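Local coordinates for malonyl CoA-acyl carrier protein transacylase (Staphylococcus aureus, PDB 3IM9) that catalyses transfer of the malonyl group from malonyl-CoA to holo acyl carrier protein in fatty acid biosynthesis, at residues R120-L125 and V254-S259; D183-K188 and K195-L200; N265-L270 and K292-D297; L30-N33 and A37-I40. All coordinates share one frame; numbering follows the deposited sequence.

Following the chain from its N terminus, interaction 4 comes first and closes a short loop, tying a turn in the loop between strand 11-16 and helix 35-47 to the start of that helix. Interaction 1 opens on helix 112-128 and closes just past helix 246-256, beside the predicted active-site residues. Nested inside this long loop is interaction 2, which joins helix 179-188 to the edge strand 196-199 of the mixed sheet. Interaction 3 opens after interaction 1 has closed and links helices 263-272 and 286-294 around strand 275-281 of the parallel sheet. No loops cross. Interactions 1 and 3 lie on opposite sides of the chain's centre, their own centres about 25 Å apart.

Interaction 1: R120-L125 and V254-S259; sequences RKRGQL and VKQLYS. With CA (calcium ion), chain B.
Arg122, Gln256 and Leu257 meet around a calcium ion, beside the predicted active-site Ser97, whose GxSxG sequence is consistent with a nucleophile elbow that Arg122 touches. The polar part is a single hydrogen bond: Arg122 NH2 donates to Gln256 OE1 over 2.9 Å, with an N-H...O angle of 140°. The donor lies well above the amide plane, and guanidinium and amide are steeply inclined to each other. Arg122 reaches across with CG anti to the backbone N (chi1 -173°) and a chain extended from CG to NE, the guanidinium then turned by chi4 of -90°. Its NH1 also bonds Gln71 and its NH2 Ser97 OG, while Ser97 O accepts from Gln256 NE2, consistent with a place in the active-site wall. In van der Waals contact, the Leu257 CD2 methyl approaches the guanidinium obliquely, 3.8 Å from Arg122 NE and 4.1 Å from Arg122 CG, the two chains running alongside in opposite senses. The metal part centres on Gln256 OE1; Met253 O and Tyr101 OH are the other bonded atoms. In the guanidinium plane, at its edge, the ion neighbours Arg122 NE at 3.0 Å, without a bond. The calcium lies 2.6 Å from Gln256 OE1.

Interaction 2: D183-K188 and K195-L200; sequences DELVEK and KRVMPL
Val197 and Val186 carry most of this contact, with Pro199 next, as helix 179-188 runs roughly antiparallel, at 143°, to strand 196-199. The axes of these short segments approach to 7.6 Å. Val197 points from the strand at the helix, and its CG1 methyl does most of the touching. That methyl sits 3.8 Å from Val186 CA, against the helix backbone itself, and 3.9 Å from Val186 CG2. The Val197 rotamer, with CG1 anti to the backbone N (chi1 178°), puts this methyl against Val186 and leaves CG2 by the carbonyl oxygen of Leu185. Leu185 lies crosswise to Val197 and adds its CG, 4.0 Å from Val197 CG1.

Val186 serves two strand residues at once. Its CG2 wedges between Val197 and Pro199, lying 3.9 Å from Pro199 CB and along the proline ring from CB to CD, with CG1 near CD alone. Alongside these apolar groups a water lies 2.7 Å from Val186 O and 2.9 Å from Val197 O, within hydrogen-bonding distance of both carbonyls, though it may not donate to both at once.

Further inside, Leu185 packs on Val140 and Val175 of the sheet and on Ile151 and Leu155 of helix 145-155. Strand 196-199 pairs with strand 135-141, beginning at a classic beta bulge where Lys195 and Arg196 both face Leu141. The second helix thus packs on the last strand of a beta-alpha-beta-beta-alpha-beta unit whose four strands run in the order 4-1-3-2, the ferredoxin-like small subdomain of malonyl-CoA:ACP transacylases.

Interaction 3: N265-L270 and K292-D297; sequences NSTEWL and KKINRD
Thr267 and Ile294 mark the closest backbone approach, with CA atoms 7.7 Å apart where the last turn of helix 286-294 comes up to helix 263-272. Both side chains point across the gap. Both Ile294 methyls meet Thr267, and CG2 reaches Glu268 as well: CD1 touches Thr267 OG1 at 3.8 Å, while CG2 lies 3.9 Å from Thr267 CG2 and 4.0 Å from Glu268 CG. The threonine therefore offers its methyl and its hydroxyl to the isoleucine, the latter only as a contact, since OG1 is hydrogen-bonded to Phe263 O within its own helix. In Glu268, chi1 of -71° places CG against the isoleucine methyl, and the extended chain beyond keeps OE2 near the isoleucine and within reach of a water. This water donates to both sides, 3.1 Å from Glu268 OE2 and 2.8 Å from Ile294 O, and so occupies a carbonyl at the end of helix 286-294. The chain then leaves helical geometry at Asn295 and folds into an Asx turn, Asn295 OD1 accepting from Asp297 N over 2.7 Å.

Ile294 also packs on Phe263 and Ile264 of the facing helix and on Pro170. Thr267, with Ser266 and Leu270, packs on Met94 of strand 92-95, and Ser266, Trp269 and Leu270 on Val235 of strand 234-235, while helix 286-294 is the connection in the beta-alpha-beta crossover between neighbouring parallel strands 275-281 and 299-303.

Interaction 4: L30-N33 and A37-I40; sequences LFNN and ATEI
Leu30 begins the contact by setting its CB 3.9 Å from Ala37 CB. Beyond this backbone-proximal touch, its side chain is covered by Ala80 and Leu81 of helix 67-84 and by Leu306, which anchors the loop inward. The carbonyl oxygen of Leu30 accepts from Asn33 N over 2.9 Å, and the angles of the two residues between them make residues 30-33 a type II beta turn.

Phe31 is the first of those two residues. Its CB points away from the helix, but with CG anti to the backbone N (chi1 -171°) the ring swings back until CE2 comes within 3.9 Å of Thr38 CG2, the ring lying across the threonine.

Asn32, the second, has a positive phi of 62°, and its backbone N turns towards the helix. That N donates to Thr38 OG1 over 2.8 Å, a bond bent to 135°. The side-chain OD1 of Asn32 stands 3.7 Å from Thr38 CG2, while its CG rests over the centre of the Phe31 ring, 4.1 Å above the plane. Asn33 completes the turn, and its ND2 is hydrogen-bonded to Asp29 O.

Thr38 thus uses both branches: its methyl meets Phe31 and Asn32, and its hydroxyl accepts the turn's amide, so that the turn and the start of helix 35-47 are joined by a direct hydrogen bond. Buried Leu30 and Ala37 make the apolar contact, and the Thr38 hydroxyl, accepting from Asn32 N and also hydrogen-bonded to Asn34 O one helical turn back, is the polar centre.

Interaction 1: R120-L125 and V254-S259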
loop_
_atom_site.group_PDB
_atom_site.type_symbol
_atom_site.label_atom_id
_atom_site.label_comp_id
_atom_site.label_asym_id
_atom_site.label_seq_id
_atom_site.Cartn_x
_atom_site.Cartn_y
_atom_site.Cartn_z
ATOM N N ARG A 120 11.953 3.211 -4.692
ATOM C CA ARG A 120 13.020 3.773 -3.936
ATOM C C ARG A 120 13.009 5.314 -4.041
ATOM O O ARG A 120 13.175 5.990 -3.002
ATOM C CB ARG A 120 14.386 3.161 -4.471
ATOM C CG ARG A 120 15.662 3.885 -3.951
ATOM C CD ARG A 120 15.778 3.688 -2.471
ATOM N NE ARG A 120 17.182 3.997 -2.062
ATOM C CZ ARG A 120 17.588 3.985 -0.814
ATOM N NH1 ARG A 120 16.726 3.705 0.188
ATOM N NH2 ARG A 120 18.908 4.232 -0.508
ATOM N N LYS A 121 12.845 5.883 -5.269
ATOM C CA LYS A 121 12.770 7.319 -5.342
ATOM C C LYS A 121 11.520 7.869 -4.613
ATOM O O LYS A 121 11.663 8.863 -3.944
ATOM C CB LYS A 121 12.681 7.715 -6.862
ATOM C CG LYS A 121 12.661 9.269 -7.110
ATOM C CD LYS A 121 13.904 9.973 -6.714
ATOM C CE LYS A 121 14.979 9.754 -7.740
ATOM N NZ LYS A 121 16.160 10.740 -7.558
ATOM N N ARG A 122 10.387 7.186 -4.740
ATOM C CA ARG A 122 9.138 7.632 -4.044
ATOM C C ARG A 122 9.404 7.732 -2.526
ATOM O O ARG A 122 9.109 8.744 -1.918
ATOM C CB ARG A 122 8.079 6.551 -4.269
ATOM C CG ARG A 122 6.706 6.951 -3.769
ATOM C CD ARG A 122 5.703 5.877 -4.156
ATOM N NE ARG A 122 4.354 6.122 -3.681
ATOM C CZ ARG A 122 3.889 5.704 -2.515
ATOM N NH1 ARG A 122 4.658 5.043 -1.660
ATOM N NH2 ARG A 122 2.624 5.893 -2.200
ATOM N N GLY A 123 10.076 6.707 -1.966
ATOM C CA GLY A 123 10.385 6.685 -0.529
ATOM C C GLY A 123 11.347 7.808 -0.151
ATOM O O GLY A 123 11.196 8.464 0.917
ATOM N N GLN A 124 12.385 8.040 -0.986
ATOM C CA GLN A 124 13.373 9.089 -0.649
ATOM C C GLN A 124 12.709 10.475 -0.766
ATOM O O GLN A 124 12.918 11.290 0.122
ATOM C CB GLN A 124 14.540 9.107 -1.649
ATOM C CG GLN A 124 15.411 7.839 -1.525
ATOM C CD GLN A 124 16.446 7.835 -2.607
ATOM O OE1 GLN A 124 16.145 8.018 -3.828
ATOM N NE2 GLN A 124 17.689 7.665 -2.176
ATOM N N LEU A 125 11.843 10.659 -1.741
ATOM C CA LEU A 125 11.186 11.971 -1.879
ATOM C C LEU A 125 10.221 12.168 -0.717
ATOM O O LEU A 125 10.145 13.302 -0.149
ATOM C CB LEU A 125 10.417 12.052 -3.197
ATOM C CG LEU A 125 11.218 12.324 -4.447
ATOM C CD1 LEU A 125 12.641 11.864 -4.432
ATOM C CD2 LEU A 125 10.447 12.149 -5.745
ATOM N N VAL A 254 0.907 9.708 -9.643
ATOM C CA VAL A 254 1.345 10.963 -9.113
ATOM C C VAL A 254 0.241 11.543 -8.135
ATOM O O VAL A 254 0.583 11.989 -6.999
ATOM C CB VAL A 254 1.586 11.998 -10.276
ATOM C CG1 VAL A 254 2.096 13.278 -9.652
ATOM C CG2 VAL A 254 2.637 11.376 -11.194
ATOM N N LYS A 255 -1.029 11.449 -8.536
ATOM C CA LYS A 255 -2.127 11.978 -7.632
ATOM C C LYS A 255 -2.177 11.211 -6.316
ATOM O O LYS A 255 -2.512 11.773 -5.295
ATOM C CB LYS A 255 -3.488 11.843 -8.289
ATOM C CG LYS A 255 -3.544 12.671 -9.566
ATOM C CD LYS A 255 -4.942 12.575 -10.181
ATOM C CE LYS A 255 -4.963 13.572 -11.405
ATOM N NZ LYS A 255 -6.317 13.547 -12.094
ATOM N N GLN A 256 -1.773 9.936 -6.369
ATOM C CA GLN A 256 -1.832 9.060 -5.188
ATOM C C GLN A 256 -1.011 9.687 -4.031
ATOM O O GLN A 256 -1.397 9.556 -2.851
ATOM C CB GLN A 256 -1.244 7.696 -5.534
ATOM C CG GLN A 256 -1.548 6.623 -4.451
ATOM C CD GLN A 256 -0.422 5.590 -4.353
ATOM O OE1 GLN A 256 0.759 5.926 -4.391
ATOM N NE2 GLN A 256 -0.793 4.346 -4.234
ATOM N N LEU A 257 0.046 10.390 -4.365
ATOM C CA LEU A 257 0.955 10.974 -3.342
ATOM C C LEU A 257 0.200 11.889 -2.409
ATOM O O LEU A 257 0.605 11.931 -1.214
ATOM C CB LEU A 257 2.123 11.733 -3.982
ATOM C CG LEU A 257 3.040 10.858 -4.901
ATOM C CD1 LEU A 257 3.979 11.782 -5.634
ATOM C CD2 LEU A 257 3.851 9.852 -4.022
ATOM N N TYR A 258 -0.722 12.656 -2.953
ATOM C CA TYR A 258 -1.297 13.729 -2.152
ATOM C C TYR A 258 -2.764 13.557 -1.939
ATOM O O TYR A 258 -3.503 14.525 -1.574
ATOM C CB TYR A 258 -0.960 15.121 -2.737
ATOM C CG TYR A 258 -1.332 15.289 -4.201
ATOM C CD1 TYR A 258 -0.332 15.087 -5.185
ATOM C CD2 TYR A 258 -2.608 15.628 -4.566
ATOM C CE1 TYR A 258 -0.663 15.264 -6.513
ATOM C CE2 TYR A 258 -2.942 15.785 -5.897
ATOM C CZ TYR A 258 -1.964 15.593 -6.831
ATOM O OH TYR A 258 -2.419 15.809 -8.179
ATOM N N SER A 259 -3.267 12.369 -2.223
ATOM C CA SER A 259 -4.690 12.035 -2.110
ATOM C C SER A 259 -4.895 10.916 -1.111
ATOM O O SER A 259 -3.995 10.068 -0.941
ATOM C CB SER A 259 -5.201 11.560 -3.484
ATOM O OG SER A 259 -4.965 12.616 -4.453
HETATM CA CA CA B . 2.563 7.091 -5.867
#

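Interaction 2: D183-K188 and K195-L200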
loop_
_atom_site.group_PDB
_atom_site.type_symbol
_atom_site.label_atom_id
_atom_site.label_comp_id
_atom_site.label_asym_id
_atom_site.label_seq_id
_atom_site.Cartn_x
_atom_site.Cartn_y
_atom_site.Cartn_z
ATOM N N ASP A 183 -0.939 16.365 16.755
ATOM C CA ASP A 183 -0.689 16.169 18.182
ATOM C C ASP A 183 -1.901 16.667 18.977
ATOM O O ASP A 183 -2.208 16.088 20.035
ATOM C CB ASP A 183 0.596 16.906 18.543
ATOM C CG ASP A 183 1.857 16.152 18.082
ATOM O OD1 ASP A 183 1.748 14.968 17.679
ATOM O OD2 ASP A 183 2.889 16.859 18.111
ATOM N N GLU A 184 -2.584 17.699 18.500
ATOM C CA GLU A 184 -3.810 18.162 19.211
ATOM C C GLU A 184 -4.847 17.051 19.149
ATOM O O GLU A 184 -5.541 16.819 20.147
ATOM C CB GLU A 184 -4.311 19.434 18.547
ATOM C CG GLU A 184 -5.510 20.025 19.250
ATOM C CD GLU A 184 -5.940 21.376 18.627
ATOM O OE1 GLU A 184 -5.306 21.816 17.639
ATOM O OE2 GLU A 184 -6.941 21.950 19.133
ATOM N N LEU A 185 -4.988 16.390 18.007
ATOM C CA LEU A 185 -5.931 15.257 17.901
ATOM C C LEU A 185 -5.548 14.105 18.827
ATOM O O LEU A 185 -6.416 13.454 19.424
ATOM C CB LEU A 185 -6.031 14.824 16.460
ATOM C CG LEU A 185 -7.048 13.733 16.245
ATOM C CD1 LEU A 185 -8.433 14.133 16.724
ATOM C CD2 LEU A 185 -7.069 13.326 14.735
ATOM N N VAL A 186 -4.261 13.757 18.838
ATOM C CA VAL A 186 -3.750 12.722 19.753
ATOM C C VAL A 186 -4.192 13.102 21.213
ATOM O O VAL A 186 -4.673 12.208 21.944
ATOM C CB VAL A 186 -2.213 12.569 19.641
ATOM C CG1 VAL A 186 -1.741 11.617 20.803
ATOM C CG2 VAL A 186 -1.901 11.954 18.286
ATOM N N GLU A 187 -3.977 14.351 21.576
ATOM C CA GLU A 187 -4.252 14.766 22.993
ATOM C C GLU A 187 -5.736 14.737 23.276
ATOM O O GLU A 187 -6.101 14.231 24.355
ATOM C CB GLU A 187 -3.770 16.185 23.225
ATOM C CG GLU A 187 -2.263 16.236 23.233
ATOM C CD GLU A 187 -1.739 17.672 23.218
ATOM O OE1 GLU A 187 -0.500 17.793 23.335
ATOM O OE2 GLU A 187 -2.535 18.652 23.084
ATOM N N LYS A 188 -6.553 15.240 22.350
ATOM C CA LYS A 188 -7.995 15.356 22.586
ATOM C C LYS A 188 -8.805 14.193 22.117
ATOM O O LYS A 188 -10.041 14.159 22.366
ATOM C CB LYS A 188 -8.578 16.615 21.863
ATOM C CG LYS A 188 -7.872 17.795 22.379
ATOM C CD LYS A 188 -8.492 19.053 21.724
ATOM C CE LYS A 188 -9.940 19.252 22.138
ATOM N NZ LYS A 188 -10.380 20.713 22.005
ATOM N N LYS A 195 -11.941 5.799 20.143
ATOM C CA LYS A 195 -11.456 4.719 21.008
ATOM C C LYS A 195 -9.971 4.920 21.280
ATOM O O LYS A 195 -9.495 4.740 22.407
ATOM C CB LYS A 195 -11.627 3.358 20.376
ATOM C CG LYS A 195 -11.260 2.175 21.258
ATOM C CD LYS A 195 -12.440 1.935 22.219
ATOM C CE LYS A 195 -12.272 0.677 23.109
ATOM N NZ LYS A 195 -13.544 0.738 23.928
ATOM N N ARG A 196 -9.226 5.326 20.259
ATOM C CA ARG A 196 -7.802 5.591 20.436
ATOM C C ARG A 196 -7.213 6.343 19.251
ATOM O O ARG A 196 -7.427 5.963 18.099
ATOM C CB ARG A 196 -7.038 4.285 20.662
ATOM C CG ARG A 196 -5.886 4.065 19.694
ATOM C CD ARG A 196 -4.554 4.016 20.423
ATOM N NE ARG A 196 -4.129 2.646 20.694
ATOM C CZ ARG A 196 -2.874 2.290 20.948
ATOM N NH1 ARG A 196 -2.578 1.019 21.182
ATOM N NH2 ARG A 196 -1.914 3.204 20.967
ATOM N N VAL A 197 -6.466 7.409 19.530
ATOM C CA VAL A 197 -5.831 8.169 18.453
ATOM C C VAL A 197 -4.325 7.869 18.641
ATOM O O VAL A 197 -3.706 8.305 19.639
ATOM C CB VAL A 197 -6.090 9.650 18.457
ATOM C CG1 VAL A 197 -5.283 10.327 17.243
ATOM C CG2 VAL A 197 -7.567 9.937 18.253
ATOM N N MET A 198 -3.771 7.052 17.744
ATOM C CA MET A 198 -2.348 6.618 17.837
ATOM C C MET A 198 -1.489 7.429 16.878
ATOM O O MET A 198 -1.671 7.316 15.683
ATOM C CB MET A 198 -2.356 5.112 17.434
ATOM C CG MET A 198 -0.988 4.562 17.548
ATOM S SD MET A 198 -0.786 2.973 16.545
ATOM C CE MET A 198 -1.497 1.909 17.786
ATOM N N PRO A 199 -0.540 8.266 17.393
ATOM C CA PRO A 199 0.355 8.920 16.483
ATOM C C PRO A 199 1.216 7.817 15.884
ATOM O O PRO A 199 1.564 6.840 16.619
ATOM C CB PRO A 199 1.211 9.822 17.444
ATOM C CG PRO A 199 1.171 9.175 18.755
ATOM C CD PRO A 199 -0.153 8.416 18.808
ATOM N N LEU A 200 1.591 7.997 14.629
ATOM C CA LEU A 200 2.306 6.956 13.885
ATOM C C LEU A 200 3.769 7.334 13.646
ATOM O O LEU A 200 4.169 8.508 13.606
ATOM C CB LEU A 200 1.653 6.735 12.508
ATOM C CG LEU A 200 0.195 6.187 12.587
ATOM C CD1 LEU A 200 -0.339 5.940 11.254
ATOM C CD2 LEU A 200 0.064 4.845 13.416
HETATM O O HOH W 1 -4.107 9.532 22.206
#

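Interaction 3: N265-L270 and K292-D297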
loop_
_atom_site.group_PDB
_atom_site.type_symbol
_atom_site.label_atom_id
_atom_site.label_comp_id
_atom_site.label_asym_id
_atom_site.label_seq_id
_atom_site.Cartn_x
_atom_site.Cartn_y
_atom_site.Cartn_z
ATOM N N ASN A 265 -13.428 1.964 -0.325
ATOM C CA ASN A 265 -14.249 2.021 -1.547
ATOM C C ASN A 265 -13.686 1.088 -2.591
ATOM O O ASN A 265 -14.442 0.565 -3.425
ATOM C CB ASN A 265 -14.291 3.435 -2.060
ATOM C CG ASN A 265 -15.159 4.359 -1.236
ATOM O OD1 ASN A 265 -15.015 5.583 -1.370
ATOM N ND2 ASN A 265 -15.975 3.832 -0.389
ATOM N N SER A 266 -12.354 0.919 -2.611
ATOM C CA SER A 266 -11.728 -0.015 -3.578
ATOM C C SER A 266 -12.139 -1.455 -3.247
ATOM O O SER A 266 -12.401 -2.247 -4.225
ATOM C CB SER A 266 -10.228 0.074 -3.469
ATOM O OG SER A 266 -9.738 1.346 -3.846
ATOM N N THR A 267 -12.146 -1.864 -1.968
ATOM C CA THR A 267 -12.597 -3.169 -1.585
ATOM C C THR A 267 -14.064 -3.367 -2.022
ATOM O O THR A 267 -14.412 -4.447 -2.619
ATOM C CB THR A 267 -12.466 -3.396 -0.069
ATOM O OG1 THR A 267 -11.064 -3.296 0.263
ATOM C CG2 THR A 267 -12.901 -4.820 0.320
ATOM N N GLU A 268 -14.876 -2.360 -1.755
ATOM C CA GLU A 268 -16.337 -2.448 -2.079
ATOM C C GLU A 268 -16.529 -2.548 -3.594
ATOM O O GLU A 268 -17.375 -3.361 -4.066
ATOM C CB GLU A 268 -17.058 -1.279 -1.488
ATOM C CG GLU A 268 -17.090 -1.464 0.057
ATOM C CD GLU A 268 -17.861 -0.382 0.784
ATOM O OE1 GLU A 268 -17.932 0.727 0.220
ATOM O OE2 GLU A 268 -18.257 -0.710 1.957
ATOM N N TRP A 269 -15.728 -1.850 -4.381
ATOM C CA TRP A 269 -15.880 -1.847 -5.843
ATOM C C TRP A 269 -15.557 -3.231 -6.328
ATOM O O TRP A 269 -16.245 -3.771 -7.208
ATOM C CB TRP A 269 -14.962 -0.827 -6.445
ATOM C CG TRP A 269 -15.156 -0.679 -7.940
ATOM C CD1 TRP A 269 -15.993 0.242 -8.580
ATOM C CD2 TRP A 269 -14.456 -1.376 -8.984
ATOM N NE1 TRP A 269 -15.840 0.145 -9.955
ATOM C CE2 TRP A 269 -14.926 -0.852 -10.238
ATOM C CE3 TRP A 269 -13.508 -2.451 -8.987
ATOM C CZ2 TRP A 269 -14.441 -1.340 -11.475
ATOM C CZ3 TRP A 269 -13.011 -2.913 -10.201
ATOM C CH2 TRP A 269 -13.493 -2.356 -11.428
ATOM N N LEU A 270 -14.566 -3.885 -5.719
ATOM C CA LEU A 270 -14.173 -5.163 -6.197
ATOM C C LEU A 270 -15.206 -6.165 -5.847
ATOM O O LEU A 270 -15.562 -7.015 -6.720
ATOM C CB LEU A 270 -12.820 -5.573 -5.495
ATOM C CG LEU A 270 -11.689 -4.920 -6.268
ATOM C CD1 LEU A 270 -10.357 -5.084 -5.432
ATOM C CD2 LEU A 270 -11.459 -5.503 -7.647
ATOM N N LYS A 292 -11.774 -8.114 6.251
ATOM C CA LYS A 292 -12.696 -8.813 7.145
ATOM C C LYS A 292 -13.647 -7.838 7.831
ATOM O O LYS A 292 -14.824 -8.180 8.033
ATOM C CB LYS A 292 -11.885 -9.633 8.173
ATOM C CG LYS A 292 -12.756 -10.411 9.220
ATOM C CD LYS A 292 -13.755 -11.365 8.628
ATOM C CE LYS A 292 -13.039 -12.561 7.912
ATOM N NZ LYS A 292 -14.050 -13.451 7.257
ATOM N N LYS A 293 -13.206 -6.646 8.177
ATOM C CA LYS A 293 -14.055 -5.643 8.819
ATOM C C LYS A 293 -14.963 -4.961 7.837
ATOM O O LYS A 293 -15.952 -4.374 8.207
ATOM C CB LYS A 293 -13.188 -4.592 9.567
ATOM C CG LYS A 293 -12.549 -5.200 10.855
ATOM C CD LYS A 293 -11.389 -4.341 11.515
ATOM C CE LYS A 293 -10.337 -5.185 12.361
ATOM N NZ LYS A 293 -8.905 -4.654 12.368
ATOM N N ILE A 294 -14.583 -4.981 6.573
ATOM C CA ILE A 294 -15.401 -4.389 5.478
ATOM C C ILE A 294 -16.513 -5.368 5.060
ATOM O O ILE A 294 -17.660 -4.950 4.817
ATOM C CB ILE A 294 -14.536 -4.002 4.249
ATOM C CG1 ILE A 294 -13.619 -2.815 4.665
ATOM C CG2 ILE A 294 -15.433 -3.565 2.996
ATOM C CD1 ILE A 294 -12.398 -2.617 3.745
ATOM N N ASN A 295 -16.142 -6.630 4.845
ATOM C CA ASN A 295 -17.121 -7.644 4.411
ATOM C C ASN A 295 -16.730 -8.982 4.994
ATOM O O ASN A 295 -15.656 -9.534 4.702
ATOM C CB ASN A 295 -17.195 -7.699 2.873
ATOM C CG ASN A 295 -18.253 -8.661 2.410
ATOM O OD1 ASN A 295 -18.220 -9.859 2.797
ATOM N ND2 ASN A 295 -19.123 -8.178 1.512
ATOM N N ARG A 296 -17.582 -9.518 5.859
ATOM C CA ARG A 296 -17.230 -10.745 6.559
ATOM C C ARG A 296 -17.512 -12.025 5.803
ATOM O O ARG A 296 -17.181 -13.080 6.321
ATOM C CB ARG A 296 -17.901 -10.814 7.958
ATOM C CG ARG A 296 -19.403 -10.767 7.892
ATOM C CD ARG A 296 -20.095 -11.089 9.249
ATOM N NE ARG A 296 -19.984 -10.005 10.251
ATOM C CZ ARG A 296 -20.832 -9.816 11.270
ATOM N NH1 ARG A 296 -21.880 -10.614 11.435
ATOM N NH2 ARG A 296 -20.638 -8.827 12.135
ATOM N N ASP A 297 -18.032 -11.938 4.585
ATOM C CA ASP A 297 -18.423 -13.104 3.826
ATOM C C ASP A 297 -17.433 -13.491 2.751
ATOM O O ASP A 297 -17.506 -14.600 2.235
ATOM C CB ASP A 297 -19.759 -12.884 3.104
ATOM C CG ASP A 297 -20.943 -12.728 4.055
ATOM O OD1 ASP A 297 -20.910 -13.325 5.149
ATOM O OD2 ASP A 297 -21.884 -12.008 3.680
HETATM O O HOH W 2 -19.044 -3.602 2.749
#

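Interaction 4: L30-N33 and A37-I40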
loop_
_atom_site.group_PDB
_atom_site.type_symbol
_atom_site.label_atom_id
_atom_site.label_comp_id
_atom_site.label_asym_id
_atom_site.label_seq_id
_atom_site.Cartn_x
_atom_site.Cartn_y
_atom_site.Cartn_z
ATOM N N LEU A 30 12.728 -17.273 1.478
ATOM C CA LEU A 30 12.706 -17.474 0.020
ATOM C C LEU A 30 14.109 -17.567 -0.576
ATOM O O LEU A 30 14.309 -18.232 -1.589
ATOM C CB LEU A 30 11.922 -16.274 -0.617
ATOM C CG LEU A 30 10.443 -16.169 -0.208
ATOM C CD1 LEU A 30 9.959 -14.813 -0.740
ATOM C CD2 LEU A 30 9.616 -17.305 -0.782
ATOM N N PHE A 31 15.023 -16.758 -0.029
ATOM C CA PHE A 31 16.280 -16.492 -0.699
ATOM C C PHE A 31 17.086 -17.822 -0.801
ATOM O O PHE A 31 17.385 -18.485 0.241
ATOM C CB PHE A 31 17.075 -15.395 0.034
ATOM C CG PHE A 31 18.231 -14.933 -0.671
ATOM C CD1 PHE A 31 19.486 -14.889 -0.060
ATOM C CD2 PHE A 31 18.099 -14.411 -2.003
ATOM C CE1 PHE A 31 20.602 -14.346 -0.830
ATOM C CE2 PHE A 31 19.159 -13.868 -2.702
ATOM C CZ PHE A 31 20.436 -13.823 -2.112
ATOM N N ASN A 32 17.467 -18.107 -2.054
ATOM C CA ASN A 32 18.195 -19.386 -2.375
ATOM C C ASN A 32 17.431 -20.628 -2.096
ATOM O O ASN A 32 18.055 -21.695 -2.066
ATOM C CB ASN A 32 19.562 -19.438 -1.666
ATOM C CG ASN A 32 20.515 -18.315 -2.190
ATOM O OD1 ASN A 32 20.520 -18.045 -3.400
ATOM N ND2 ASN A 32 21.254 -17.650 -1.316
ATOM N N ASN A 33 16.117 -20.513 -1.874
ATOM C CA ASN A 33 15.229 -21.675 -1.719
ATOM C C ASN A 33 14.155 -21.791 -2.765
ATOM O O ASN A 33 13.330 -22.702 -2.730
ATOM C CB ASN A 33 14.592 -21.672 -0.290
ATOM C CG ASN A 33 15.648 -21.861 0.794
ATOM O OD1 ASN A 33 16.450 -22.801 0.711
ATOM N ND2 ASN A 33 15.689 -20.967 1.810
ATOM N N ALA A 37 11.716 -16.690 -6.832
ATOM C CA ALA A 37 11.828 -15.658 -5.807
ATOM C C ALA A 37 13.235 -15.140 -5.746
ATOM O O ALA A 37 13.425 -13.952 -5.520
ATOM C CB ALA A 37 11.436 -16.195 -4.470
ATOM N N THR A 38 14.267 -15.965 -5.862
ATOM C CA THR A 38 15.619 -15.500 -5.745
ATOM C C THR A 38 16.062 -14.609 -6.887
ATOM O O THR A 38 16.817 -13.662 -6.694
ATOM C CB THR A 38 16.594 -16.739 -5.627
ATOM O OG1 THR A 38 16.204 -17.506 -4.495
ATOM C CG2 THR A 38 18.049 -16.365 -5.548
ATOM N N GLU A 39 15.505 -14.857 -8.068
ATOM C CA GLU A 39 15.742 -13.922 -9.172
ATOM C C GLU A 39 15.289 -12.463 -8.853
ATOM O O GLU A 39 16.021 -11.508 -9.150
ATOM C CB GLU A 39 15.005 -14.443 -10.375
ATOM C CG GLU A 39 15.191 -13.549 -11.587
ATOM C CD GLU A 39 14.610 -14.166 -12.877
ATOM O OE1 GLU A 39 13.789 -15.179 -12.833
ATOM O OE2 GLU A 39 14.996 -13.589 -13.937
ATOM N N ILE A 40 14.125 -12.366 -8.202
ATOM C CA ILE A 40 13.620 -11.065 -7.816
ATOM C C ILE A 40 14.501 -10.476 -6.730
ATOM O O ILE A 40 14.926 -9.310 -6.790
ATOM C CB ILE A 40 12.166 -11.141 -7.344
ATOM C CG1 ILE A 40 11.179 -11.559 -8.470
ATOM C CG2 ILE A 40 11.697 -9.793 -6.740
ATOM C CD1 ILE A 40 11.175 -10.597 -9.676
#